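PDB 6G9C: immunomodulatory active chitinase from Trichuris suis, which probably binds and hydrolyses chitin as a family 18 glycosyl hydrolase, and has immunomodulatory properties in inflammatory lung disease. Local coordinates for residues D149-Y163 and T189-Y203. Numbering follows the deposited sequence.
With EDO (1,2-ethanediol), chain E.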
loop_
_atom_site.group_PDB
_atom_site.type_symbol
_atom_site.label_atom_id
_atom_site.label_comp_id
_atom_site.label_asym_id
_atom_site.label_seq_id
_atom_site.Cartn_x
_atom_site.Cartn_y
_atom_site.Cartn_z
ATOM N N ASP A 149 18.044 -4.899 -3.334
ATOM C CA ASP A 149 19.333 -4.577 -2.723
ATOM C C ASP A 149 20.206 -5.831 -2.750
ATOM O O ASP A 149 19.895 -6.828 -2.082
ATOM C CB ASP A 149 19.123 -4.051 -1.294
ATOM C CG ASP A 149 20.423 -3.807 -0.565
ATOM O OD1 ASP A 149 21.239 -2.995 -1.061
ATOM O OD2 ASP A 149 20.620 -4.413 0.511
ATOM N N LEU A 150 21.274 -5.793 -3.553
ATOM C CA LEU A 150 22.146 -6.941 -3.769
ATOM C C LEU A 150 23.258 -6.931 -2.725
ATOM O O LEU A 150 24.074 -6.008 -2.703
ATOM C CB LEU A 150 22.725 -6.892 -5.187
ATOM C CG LEU A 150 23.708 -7.990 -5.590
ATOM C CD1 LEU A 150 23.086 -9.370 -5.415
ATOM C CD2 LEU A 150 24.129 -7.763 -7.042
ATOM N N ASP A 151 23.285 -7.954 -1.859
ATOM C CA ASP A 151 24.264 -8.016 -0.773
ATOM C C ASP A 151 25.151 -9.243 -0.906
ATOM O O ASP A 151 25.275 -10.037 0.028
ATOM C CB ASP A 151 23.574 -8.030 0.599
ATOM C CG ASP A 151 22.714 -6.798 0.845
ATOM O OD1 ASP A 151 22.778 -5.843 0.038
ATOM O OD2 ASP A 151 21.979 -6.776 1.866
ATOM N N TRP A 152 25.758 -9.423 -2.075
ATOM C CA TRP A 152 26.731 -10.489 -2.280
ATOM C C TRP A 152 28.011 -10.138 -1.525
ATOM O O TRP A 152 28.637 -9.110 -1.810
ATOM C CB TRP A 152 26.970 -10.620 -3.786
ATOM C CG TRP A 152 27.964 -11.613 -4.292
ATOM C CD1 TRP A 152 28.905 -12.308 -3.585
ATOM C CD2 TRP A 152 28.132 -11.983 -5.664
ATOM N NE1 TRP A 152 29.645 -13.109 -4.445
ATOM C CE2 TRP A 152 29.184 -12.927 -5.725
ATOM C CE3 TRP A 152 27.482 -11.615 -6.845
ATOM C CZ2 TRP A 152 29.606 -13.504 -6.928
ATOM C CZ3 TRP A 152 27.899 -12.192 -8.049
ATOM C CH2 TRP A 152 28.953 -13.127 -8.076
ATOM N N GLU A 153 28.411 -10.979 -0.568
ATOM C CA GLU A 153 29.544 -10.671 0.316
ATOM C C GLU A 153 30.628 -11.745 0.205
ATOM O O GLU A 153 30.622 -12.710 0.973
ATOM C CB GLU A 153 29.038 -10.528 1.782
ATOM C CG GLU A 153 27.971 -9.439 1.922
ATOM C CD GLU A 153 27.508 -9.224 3.366
ATOM O OE1 GLU A 153 28.190 -9.683 4.313
ATOM O OE2 GLU A 153 26.454 -8.584 3.523
ATOM N N TYR A 154 31.586 -11.589 -0.724
ATOM C CA TYR A 154 31.737 -10.456 -1.642
ATOM C C TYR A 154 32.230 -11.012 -2.967
ATOM O O TYR A 154 32.896 -12.039 -2.953
ATOM C CB TYR A 154 32.762 -9.445 -1.118
ATOM C CG TYR A 154 32.378 -8.823 0.193
ATOM C CD1 TYR A 154 31.434 -7.809 0.243
ATOM C CD2 TYR A 154 32.962 -9.245 1.379
ATOM C CE1 TYR A 154 31.071 -7.229 1.456
ATOM C CE2 TYR A 154 32.599 -8.669 2.601
ATOM C CZ TYR A 154 31.665 -7.665 2.627
ATOM O OH TYR A 154 31.304 -7.090 3.842
ATOM N N PRO A 155 31.931 -10.339 -4.084
ATOM C CA PRO A 155 32.548 -10.729 -5.359
ATOM C C PRO A 155 34.065 -10.704 -5.255
ATOM O O PRO A 155 34.649 -9.780 -4.690
ATOM C CB PRO A 155 32.040 -9.671 -6.351
ATOM C CG PRO A 155 31.605 -8.514 -5.515
ATOM C CD PRO A 155 31.102 -9.125 -4.216
ATOM N N GLU A 156 34.698 -11.737 -5.807
ATOM C CA GLU A 156 36.144 -11.874 -5.845
ATOM C C GLU A 156 36.641 -11.569 -7.258
ATOM O O GLU A 156 35.868 -11.202 -8.150
ATOM C CB GLU A 156 36.543 -13.276 -5.378
ATOM C CG GLU A 156 36.254 -13.483 -3.885
ATOM C CD GLU A 156 36.063 -14.938 -3.480
ATOM O OE1 GLU A 156 36.697 -15.829 -4.075
ATOM O OE2 GLU A 156 35.267 -15.184 -2.545
ATOM N N SER A 157 37.953 -11.713 -7.463
ATOM C CA SER A 157 38.516 -11.370 -8.762
ATOM C C SER A 157 37.866 -12.188 -9.871
ATOM O O SER A 157 37.605 -11.674 -10.966
ATOM C CB SER A 157 40.030 -11.580 -8.744
ATOM O OG SER A 157 40.656 -10.651 -9.605
ATOM N N SER A 158 37.570 -13.455 -9.594
ATOM C CA SER A 158 36.961 -14.348 -10.571
ATOM C C SER A 158 35.487 -14.047 -10.799
ATOM O O SER A 158 34.869 -14.688 -11.655
ATOM C CB SER A 158 37.120 -15.797 -10.117
ATOM O OG SER A 158 36.527 -15.948 -8.834
ATOM N N ASP A 159 34.922 -13.098 -10.055
ATOM C CA ASP A 159 33.542 -12.670 -10.216
ATOM C C ASP A 159 33.419 -11.247 -10.735
ATOM O O ASP A 159 32.294 -10.788 -10.962
ATOM C CB ASP A 159 32.788 -12.744 -8.872
ATOM C CG ASP A 159 32.908 -14.094 -8.191
ATOM O OD1 ASP A 159 32.544 -15.118 -8.814
ATOM O OD2 ASP A 159 33.364 -14.123 -7.020
ATOM N N LYS A 160 34.530 -10.523 -10.886
ATOM C CA LYS A 160 34.430 -9.084 -11.118
ATOM C C LYS A 160 33.644 -8.802 -12.387
ATOM O O LYS A 160 32.763 -7.931 -12.409
ATOM C CB LYS A 160 35.825 -8.459 -11.191
ATOM C CG LYS A 160 35.814 -6.945 -11.317
ATOM C CD LYS A 160 37.225 -6.379 -11.431
ATOM C CE LYS A 160 37.188 -4.913 -11.857
ATOM N NZ LYS A 160 38.546 -4.321 -12.022
ATOM N N GLU A 161 33.903 -9.520 -13.462
ATOM C CA GLU A 161 33.170 -9.280 -14.673
ATOM C C GLU A 161 31.759 -9.816 -14.574
ATOM O O GLU A 161 30.866 -9.207 -15.008
ATOM C CB GLU A 161 33.939 -9.813 -15.888
ATOM C CG GLU A 161 35.039 -8.857 -16.344
ATOM C CD GLU A 161 36.146 -9.493 -17.233
ATOM O OE1 GLU A 161 35.962 -10.599 -17.787
ATOM O OE2 GLU A 161 37.200 -8.877 -17.398
ATOM N N ASN A 162 31.567 -10.960 -14.006
ATOM C CA ASN A 162 30.210 -11.488 -13.862
ATOM C C ASN A 162 29.349 -10.586 -12.991
ATOM O O ASN A 162 28.157 -10.388 -13.266
ATOM C CB ASN A 162 30.280 -12.895 -13.281
ATOM C CG ASN A 162 31.022 -13.853 -14.194
ATOM O OD1 ASN A 162 31.031 -13.673 -15.416
ATOM N ND2 ASN A 162 31.638 -14.878 -13.616
ATOM N N TYR A 163 29.939 -10.031 -11.934
ATOM C CA TYR A 163 29.172 -9.172 -11.031
ATOM C C TYR A 163 28.655 -7.936 -11.762
ATOM O O TYR A 163 27.497 -7.530 -11.585
ATOM C CB TYR A 163 30.041 -8.774 -9.844
ATOM C CG TYR A 163 29.325 -7.928 -8.817
ATOM C CD1 TYR A 163 28.581 -8.513 -7.803
ATOM C CD2 TYR A 163 29.404 -6.541 -8.857
ATOM C CE1 TYR A 163 27.930 -7.736 -6.844
ATOM C CE2 TYR A 163 28.758 -5.760 -7.907
ATOM C CZ TYR A 163 28.023 -6.360 -6.912
ATOM O OH TYR A 163 27.388 -5.564 -5.982
ATOM N N THR A 189 19.996 -1.229 -5.558
ATOM C CA THR A 189 21.125 -0.832 -4.736
ATOM C C THR A 189 21.989 -2.053 -4.454
ATOM O O THR A 189 21.632 -3.187 -4.787
ATOM C CB THR A 189 20.651 -0.189 -3.417
ATOM O OG1 THR A 189 19.927 -1.156 -2.629
ATOM C CG2 THR A 189 19.740 1.027 -3.698
ATOM N N ALA A 190 23.135 -1.821 -3.812
ATOM C CA ALA A 190 23.965 -2.929 -3.356
ATOM C C ALA A 190 24.678 -2.526 -2.071
ATOM O O ALA A 190 25.074 -1.370 -1.914
ATOM C CB ALA A 190 24.997 -3.349 -4.419
ATOM N N ALA A 191 24.830 -3.482 -1.159
ATOM C CA ALA A 191 25.704 -3.306 -0.005
ATOM C C ALA A 191 27.074 -3.846 -0.387
ATOM O O ALA A 191 27.178 -4.947 -0.944
ATOM C CB ALA A 191 25.161 -4.027 1.235
ATOM N N VAL A 192 28.123 -3.067 -0.107
ATOM C CA VAL A 192 29.427 -3.303 -0.715
ATOM C C VAL A 192 30.514 -3.263 0.353
ATOM O O VAL A 192 30.360 -2.656 1.417
ATOM C CB VAL A 192 29.733 -2.282 -1.834
ATOM C CG1 VAL A 192 28.677 -2.352 -2.950
ATOM C CG2 VAL A 192 29.836 -0.874 -1.259
ATOM N N SER A 193 31.636 -3.906 0.034
ATOM C CA SER A 193 32.742 -4.029 0.973
ATOM C C SER A 193 33.396 -2.676 1.231
ATOM O O SER A 193 33.508 -1.833 0.338
ATOM C CB SER A 193 33.795 -5.004 0.434
ATOM O OG SER A 193 34.960 -5.007 1.252
ATOM N N ALA A 194 33.857 -2.487 2.469
ATOM C CA ALA A 194 34.671 -1.331 2.828
ATOM C C ALA A 194 36.167 -1.644 2.854
ATOM O O ALA A 194 36.961 -0.772 3.212
ATOM C CB ALA A 194 34.236 -0.774 4.192
ATOM N N ASN A 195 36.565 -2.866 2.490
ATOM C CA ASN A 195 37.972 -3.264 2.487
ATOM C C ASN A 195 38.567 -2.907 1.129
ATOM O O ASN A 195 38.150 -3.485 0.116
ATOM C CB ASN A 195 38.100 -4.763 2.765
ATOM C CG ASN A 195 39.555 -5.262 2.798
ATOM O OD1 ASN A 195 40.428 -4.783 2.067
ATOM N ND2 ASN A 195 39.802 -6.266 3.630
ATOM N N PRO A 196 39.520 -1.974 1.055
ATOM C CA PRO A 196 40.029 -1.531 -0.255
ATOM C C PRO A 196 40.586 -2.645 -1.131
ATOM O O PRO A 196 40.478 -2.553 -2.361
ATOM C CB PRO A 196 41.123 -0.524 0.130
ATOM C CG PRO A 196 40.692 -0.002 1.463
ATOM C CD PRO A 196 40.055 -1.167 2.169
ATOM N N LYS A 197 41.199 -3.680 -0.544
ATOM C CA LYS A 197 41.670 -4.811 -1.338
ATOM C C LYS A 197 40.502 -5.573 -1.948
ATOM O O LYS A 197 40.571 -6.009 -3.104
ATOM C CB LYS A 197 42.511 -5.751 -0.478
ATOM C CG LYS A 197 43.632 -5.084 0.289
ATOM C CD LYS A 197 44.919 -5.057 -0.521
ATOM C CE LYS A 197 46.132 -5.314 0.370
ATOM N NZ LYS A 197 46.273 -4.310 1.470
ATOM N N THR A 198 39.432 -5.753 -1.173
ATOM C CA THR A 198 38.234 -6.413 -1.682
ATOM C C THR A 198 37.572 -5.579 -2.770
ATOM O O THR A 198 37.118 -6.121 -3.786
ATOM C CB THR A 198 37.263 -6.676 -0.529
ATOM O OG1 THR A 198 37.922 -7.477 0.459
ATOM C CG2 THR A 198 36.016 -7.400 -1.014
ATOM N N VAL A 199 37.521 -4.256 -2.578
ATOM C CA VAL A 199 36.961 -3.367 -3.596
ATOM C C VAL A 199 37.752 -3.490 -4.890
ATOM O O VAL A 199 37.184 -3.616 -5.981
ATOM C CB VAL A 199 36.945 -1.910 -3.088
ATOM C CG1 VAL A 199 36.491 -0.961 -4.188
ATOM C CG2 VAL A 199 36.075 -1.772 -1.865
ATOM N N ASP A 200 39.082 -3.476 -4.778
ATOM C CA ASP A 200 39.950 -3.611 -5.944
ATOM C C ASP A 200 39.671 -4.900 -6.705
ATOM O O ASP A 200 39.600 -4.905 -7.941
ATOM C CB ASP A 200 41.413 -3.574 -5.502
ATOM C CG ASP A 200 41.996 -2.186 -5.543
ATOM O OD1 ASP A 200 41.224 -1.225 -5.744
ATOM O OD2 ASP A 200 43.231 -2.057 -5.392
ATOM N N ALA A 201 39.511 -6.006 -5.980
ATOM C CA ALA A 201 39.435 -7.309 -6.622
ATOM C C ALA A 201 38.080 -7.542 -7.278
ATOM O O ALA A 201 38.007 -8.148 -8.356
ATOM C CB ALA A 201 39.720 -8.406 -5.601
ATOM N N GLY A 202 37.000 -7.065 -6.653
ATOM C CA GLY A 202 35.674 -7.543 -7.002
ATOM C C GLY A 202 34.740 -6.587 -7.719
ATOM O O GLY A 202 33.751 -7.027 -8.317
ATOM N N TYR A 203 35.033 -5.289 -7.689
ATOM C CA TYR A 203 34.084 -4.266 -8.116
ATOM C C TYR A 203 34.689 -3.376 -9.191
ATOM O O TYR A 203 35.704 -2.715 -8.951
ATOM C CB TYR A 203 33.663 -3.392 -6.945
ATOM C CG TYR A 203 33.020 -4.098 -5.773
ATOM C CD1 TYR A 203 33.795 -4.658 -4.758
ATOM C CD2 TYR A 203 31.633 -4.161 -5.654
ATOM C CE1 TYR A 203 33.202 -5.278 -3.662
ATOM C CE2 TYR A 203 31.034 -4.766 -4.562
ATOM C CZ TYR A 203 31.820 -5.322 -3.563
ATOM O OH TYR A 203 31.219 -5.930 -2.477
HETATM C C1 EDO E . 24.000 -7.042 5.039
HETATM O O1 EDO E . 25.086 -7.818 5.613
HETATM C C2 EDO E . 24.359 -5.561 4.869
HETATM O O2 EDO E . 24.845 -5.031 6.127
HETATM O O HOH W 1 28.769 -6.570 -2.280
HETATM O O HOH W 2 33.086 -4.315 4.688
HETATM O O HOH W 3 37.007 -8.988 -3.747
HETATM O O HOH W 4 40.112 -7.785 -10.123
HETATM O O HOH W 5 32.428 -5.786 -10.536
HETATM O O HOH W 6 38.554 -2.629 -9.031
#
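Asp149 and Leu150 pair in parallel with Thr189 and Ala190, joining neighbouring strands of the TIM barrel of family 18 chitinases. The contact continues through the loops to the end of helix 196-202 and the start of helix 160-181. Leu150 N donates to Thr189 O at 2.9 Å, almost straight at 170°. Leu150 O accepts from Ala191 N, which also bonds weakly to Asp151 OD1. Thr189 OG1 donates to Asp149 OD1 over 2.7 Å, reaching the anti side of the carboxylate. Asp149, Asp151 and Glu153 fit the family's DxDxE signature, in which the glutamate is the catalytic acid. Glu153 OE2 accepts from O1 of a bound ethanediol, 2.6 Å away.

Near Tyr203 the contact is aromatic. A cis peptide bond precedes Tyr154, whose ring has Ser193 CB over one face, 3.8 Å from its centroid, and Glu153 CB over the other. Pro155 sits in the corner where the Tyr163 and Tyr203 rings meet, its CG over a face of each. Tyr203 turns its edge to the Tyr163 face in a T-shaped pair, with planes at 75°. Chi1 of -58° sets Tyr203 CG beside the backbone N, and the ring turns back to 149-163, bringing OH to Tyr154 CD1 and Pro155 CD. This OH accepts from Ser193 N and meets a water that bridges Trp152 O and Ala191 O. Further on, Lys160 and Ser157 pack on the backbone of Ala201 and Gly202, with Lys160 CA 3.5 Å from Gly202 O.

Helix 160-181 links the two strands in a beta-alpha-beta unit. Strands 104-110 and 214-218 flank the pair, and Trp258 of helix 251-261 packs edge-to-face with Tyr203.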